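5-oxopent-3-ene-1,2,5-tricarboxylate decarboxylase (Exiguobacterium antarcticum B7, PDB 6IYM) belongs to the fumarylacetoacetate hydrolase family of mostly beta enzymes and carries a magnesium ion held by acidic side chains. Local coordinates at residues G22-D34 / E45-T57. Numbering follows the deposited sequence.
Sequences GHRYDVTPQVYTD and EMDVDLDVAPRLT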
# COMPACT_ATOMS: atom_id res chain seq x y z
N GLY A 22 -9.51 -7.26 32.89
CA GLY A 22 -9.60 -8.73 32.84
C GLY A 22 -10.87 -9.30 32.21
O GLY A 22 -10.87 -10.52 31.96
N HIS A 23 -11.92 -8.50 31.99
CA HIS A 23 -13.20 -8.98 31.37
C HIS A 23 -13.49 -8.21 30.09
O HIS A 23 -13.06 -7.04 29.97
CB HIS A 23 -14.40 -8.84 32.31
CG HIS A 23 -14.10 -9.16 33.74
ND1 HIS A 23 -14.04 -8.18 34.71
CD2 HIS A 23 -13.82 -10.33 34.35
CE1 HIS A 23 -13.75 -8.73 35.87
NE2 HIS A 23 -13.61 -10.05 35.67
N ARG A 24 -14.28 -8.82 29.21
CA ARG A 24 -14.51 -8.37 27.82
C ARG A 24 -15.99 -8.02 27.64
O ARG A 24 -16.83 -8.94 27.46
CB ARG A 24 -14.01 -9.47 26.88
CG ARG A 24 -12.54 -9.75 27.08
CD ARG A 24 -11.88 -10.44 25.90
NE ARG A 24 -10.51 -9.96 25.78
CZ ARG A 24 -9.55 -10.57 25.09
NH1 ARG A 24 -9.80 -11.70 24.46
NH2 ARG A 24 -8.34 -10.03 25.05
N TYR A 25 -16.29 -6.71 27.67
CA TYR A 25 -17.65 -6.14 27.48
C TYR A 25 -17.84 -5.92 25.98
O TYR A 25 -16.87 -5.49 25.31
CB TYR A 25 -17.82 -4.87 28.32
CG TYR A 25 -17.11 -4.94 29.65
CD1 TYR A 25 -17.56 -5.77 30.66
CD2 TYR A 25 -15.94 -4.23 29.88
CE1 TYR A 25 -16.90 -5.87 31.87
CE2 TYR A 25 -15.26 -4.32 31.08
CZ TYR A 25 -15.74 -5.15 32.09
OH TYR A 25 -15.06 -5.24 33.28
N ASP A 26 -19.03 -6.25 25.46
CA ASP A 26 -19.48 -5.89 24.09
C ASP A 26 -20.00 -4.44 24.12
O ASP A 26 -21.02 -4.20 24.78
CB ASP A 26 -20.52 -6.89 23.59
CG ASP A 26 -21.17 -6.50 22.28
OD1 ASP A 26 -20.92 -5.36 21.83
OD2 ASP A 26 -21.92 -7.34 21.73
N VAL A 27 -19.32 -3.51 23.45
CA VAL A 27 -19.58 -2.04 23.53
C VAL A 27 -20.27 -1.55 22.26
O VAL A 27 -20.48 -0.33 22.15
CB VAL A 27 -18.29 -1.23 23.75
CG1 VAL A 27 -17.57 -1.63 25.02
CG2 VAL A 27 -17.37 -1.30 22.54
N THR A 28 -20.61 -2.44 21.33
CA THR A 28 -21.10 -2.03 19.99
C THR A 28 -22.20 -0.99 20.14
O THR A 28 -22.13 0.06 19.49
CB THR A 28 -21.49 -3.27 19.17
OG1 THR A 28 -20.43 -4.21 19.38
CG2 THR A 28 -21.69 -3.01 17.70
N PRO A 29 -23.25 -1.22 20.98
CA PRO A 29 -24.35 -0.27 21.14
C PRO A 29 -23.93 1.17 21.48
O PRO A 29 -24.41 2.07 20.80
CB PRO A 29 -25.17 -0.87 22.30
CG PRO A 29 -24.95 -2.36 22.16
CD PRO A 29 -23.49 -2.46 21.74
N GLN A 30 -23.07 1.39 22.48
CA GLN A 30 -22.69 2.77 22.90
C GLN A 30 -21.93 3.49 21.77
O GLN A 30 -22.09 4.72 21.68
CB GLN A 30 -21.82 2.81 24.16
CG GLN A 30 -22.61 2.87 25.46
CD GLN A 30 -22.53 1.56 26.21
OE1 GLN A 30 -22.83 0.50 25.66
NE2 GLN A 30 -22.09 1.64 27.46
N VAL A 31 -21.15 2.76 20.96
CA VAL A 31 -20.21 3.35 19.96
C VAL A 31 -20.87 3.39 18.56
O VAL A 31 -20.31 4.09 17.69
CB VAL A 31 -18.84 2.62 19.95
CG1 VAL A 31 -18.21 2.59 21.33
CG2 VAL A 31 -18.92 1.21 19.38
N TYR A 32 -22.00 2.71 18.35
CA TYR A 32 -22.90 2.87 17.17
C TYR A 32 -22.16 2.52 15.87
O TYR A 32 -22.29 3.26 14.89
CB TYR A 32 -23.48 4.29 17.08
CG TYR A 32 -24.30 4.70 18.28
CD1 TYR A 32 -25.57 4.18 18.49
CD2 TYR A 32 -23.79 5.57 19.22
CE1 TYR A 32 -26.31 4.52 19.60
CE2 TYR A 32 -24.52 5.93 20.35
CZ TYR A 32 -25.79 5.40 20.54
OH TYR A 32 -26.52 5.75 21.64
N THR A 33 -21.43 1.40 15.85
CA THR A 33 -20.83 0.84 14.62
C THR A 33 -20.23 -0.55 14.91
O THR A 33 -19.97 -0.82 16.09
CB THR A 33 -19.79 1.81 14.04
OG1 THR A 33 -19.19 1.17 12.91
CG2 THR A 33 -18.74 2.23 15.04
N ASP A 34 -20.04 -1.36 13.87
CA ASP A 34 -19.31 -2.67 13.90
C ASP A 34 -17.91 -2.55 13.25
O ASP A 34 -17.26 -3.61 13.01
CB ASP A 34 -20.11 -3.73 13.14
CG ASP A 34 -20.28 -3.30 11.69
OD1 ASP A 34 -20.35 -2.08 11.49
OD2 ASP A 34 -20.29 -4.18 10.79
N GLU A 45 -13.67 9.44 21.26
CA GLU A 45 -14.28 8.24 21.91
C GLU A 45 -15.73 8.58 22.24
O GLU A 45 -15.96 9.66 22.82
CB GLU A 45 -13.53 7.79 23.15
CG GLU A 45 -13.86 6.35 23.52
CD GLU A 45 -13.18 5.81 24.77
OE1 GLU A 45 -12.19 6.43 25.22
OE2 GLU A 45 -13.64 4.77 25.28
N MET A 46 -16.66 7.68 21.88
CA MET A 46 -18.12 7.85 22.05
C MET A 46 -18.50 7.50 23.50
O MET A 46 -19.04 6.40 23.71
CB MET A 46 -18.89 6.96 21.07
CG MET A 46 -20.39 7.27 20.97
SD MET A 46 -20.76 8.87 20.20
CE MET A 46 -22.55 8.90 20.33
N ASP A 47 -18.16 8.40 24.43
CA ASP A 47 -18.65 8.46 25.84
C ASP A 47 -19.32 7.14 26.23
O ASP A 47 -20.53 7.14 26.53
CB ASP A 47 -19.58 9.67 26.02
CG ASP A 47 -19.88 10.06 27.46
OD1 ASP A 47 -19.01 10.71 28.10
OD2 ASP A 47 -20.98 9.71 27.94
N VAL A 48 -18.55 6.04 26.20
CA VAL A 48 -19.03 4.69 26.62
C VAL A 48 -18.79 4.56 28.12
O VAL A 48 -17.69 4.95 28.59
CB VAL A 48 -18.35 3.54 25.84
CG1 VAL A 48 -16.83 3.53 26.00
CG2 VAL A 48 -18.92 2.19 26.24
N ASP A 49 -19.80 4.05 28.85
CA ASP A 49 -19.73 3.74 30.30
C ASP A 49 -20.17 2.28 30.48
O ASP A 49 -21.27 1.91 30.02
CB ASP A 49 -20.56 4.73 31.13
CG ASP A 49 -19.89 5.21 32.42
OD1 ASP A 49 -18.64 5.28 32.44
OD2 ASP A 49 -20.62 5.55 33.38
N LEU A 50 -19.28 1.48 31.09
CA LEU A 50 -19.50 0.07 31.50
C LEU A 50 -20.66 -0.02 32.50
O LEU A 50 -21.33 1.02 32.73
CB LEU A 50 -18.19 -0.51 32.05
CG LEU A 50 -17.67 -0.03 33.42
CD1 LEU A 50 -18.22 1.33 33.86
CD2 LEU A 50 -17.94 -1.06 34.50
N ASP A 51 -20.90 -1.21 33.06
CA ASP A 51 -22.03 -1.51 33.98
C ASP A 51 -23.33 -1.24 33.22
O ASP A 51 -24.20 -0.52 33.75
CB ASP A 51 -21.91 -0.72 35.29
CG ASP A 51 -22.66 -1.32 36.46
OD1 ASP A 51 -23.39 -2.31 36.25
OD2 ASP A 51 -22.50 -0.80 37.58
N VAL A 52 -23.42 -1.78 32.00
CA VAL A 52 -24.53 -1.51 31.04
C VAL A 52 -24.66 -2.69 30.06
O VAL A 52 -25.80 -3.17 29.89
CB VAL A 52 -24.32 -0.15 30.32
CG1 VAL A 52 -24.57 -0.22 28.82
CG2 VAL A 52 -25.17 0.96 30.94
N ALA A 53 -23.54 -3.16 29.47
CA ALA A 53 -23.53 -4.09 28.31
C ALA A 53 -22.82 -5.41 28.64
O ALA A 53 -22.11 -5.51 29.64
CB ALA A 53 -22.90 -3.38 27.13
N PRO A 54 -23.01 -6.46 27.81
CA PRO A 54 -22.66 -7.84 28.19
C PRO A 54 -21.26 -8.09 28.78
O PRO A 54 -20.56 -7.14 29.07
CB PRO A 54 -22.75 -8.60 26.85
CG PRO A 54 -23.80 -7.84 26.08
CD PRO A 54 -23.60 -6.39 26.47
N ARG A 55 -20.90 -9.37 28.95
CA ARG A 55 -19.58 -9.83 29.47
C ARG A 55 -19.27 -11.21 28.87
O ARG A 55 -18.87 -12.11 29.64
CB ARG A 55 -19.60 -9.83 31.01
CG ARG A 55 -20.64 -10.75 31.65
CD ARG A 55 -21.96 -10.07 32.02
NE ARG A 55 -23.13 -10.86 31.64
CZ ARG A 55 -24.39 -10.63 32.02
NH1 ARG A 55 -25.36 -11.42 31.60
NH2 ARG A 55 -24.68 -9.62 32.82
N LEU A 56 -19.42 -11.36 27.55
CA LEU A 56 -19.51 -12.68 26.86
C LEU A 56 -18.26 -13.54 27.13
O LEU A 56 -17.27 -13.02 27.69
CB LEU A 56 -19.72 -12.47 25.35
CG LEU A 56 -20.69 -13.44 24.68
CD1 LEU A 56 -22.13 -13.08 25.00
CD2 LEU A 56 -20.47 -13.49 23.17
N THR A 57 -18.31 -14.81 26.71
CA THR A 57 -17.37 -15.91 27.06
C THR A 57 -15.98 -15.70 26.44
O THR A 57 -15.82 -14.78 25.61
CB THR A 57 -17.96 -17.26 26.63
OG1 THR A 57 -18.32 -17.16 25.25
CG2 THR A 57 -19.18 -17.66 27.44
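Q30, on the short helix 28-31, reaches across to the loop 45-57 and lies between V48 and V52. Its chain bends at chi2 (109°), which brings the amide in among V48, D49 and V52. The V48 and Q30 side chains cross at about a right angle, V48 CG2 lying 3.6 Å from Q30 CB, while the V52 side chain and Q30 come toward each other from opposite directions, V52 CG1 ending 3.4 Å from Q30 NE2. The long, flexible glutamine suits this place because its methylenes pack on valine while its amide stays near the loop backbone; Q30 NE2 approaches D49 O, but the angle is too poor for a hydrogen bond. At the end of the helix, M46 holds its CG anti to its backbone N (chi1 -168°) and against Q30 O, and a bend at chi2 then carries CE to 3.6 Å from Y32 CE2, an oblique approach for which the flexible thioether is long enough. M46 CB meanwhile rests near V31.

At the other end, the small A53 lets its CB lie 3.1 Å from D26 O, and P54 O lies at the edge of the Y25 ring, in its plane. No hydrogen bond joins the segments; instead Y25 CA makes a CA-H...O contact with P54 O at 3.5 Å, and R55 CA another with R24 O. D26 shapes the turn between, its carboxylate serving two sides: OD1 accepts from T28 N (3.0 Å) and T28 OG1, while OD2 pairs with R15. V27 touches V48 and packs on I16 and V18 of strand 13-20. The contact thus lays an irregular loop along the edge strand of an N-terminal beta meander (4-10, 13-20, 23-26) and its following helix, entered through an Asx turn with D26 OD1 as capping acceptor.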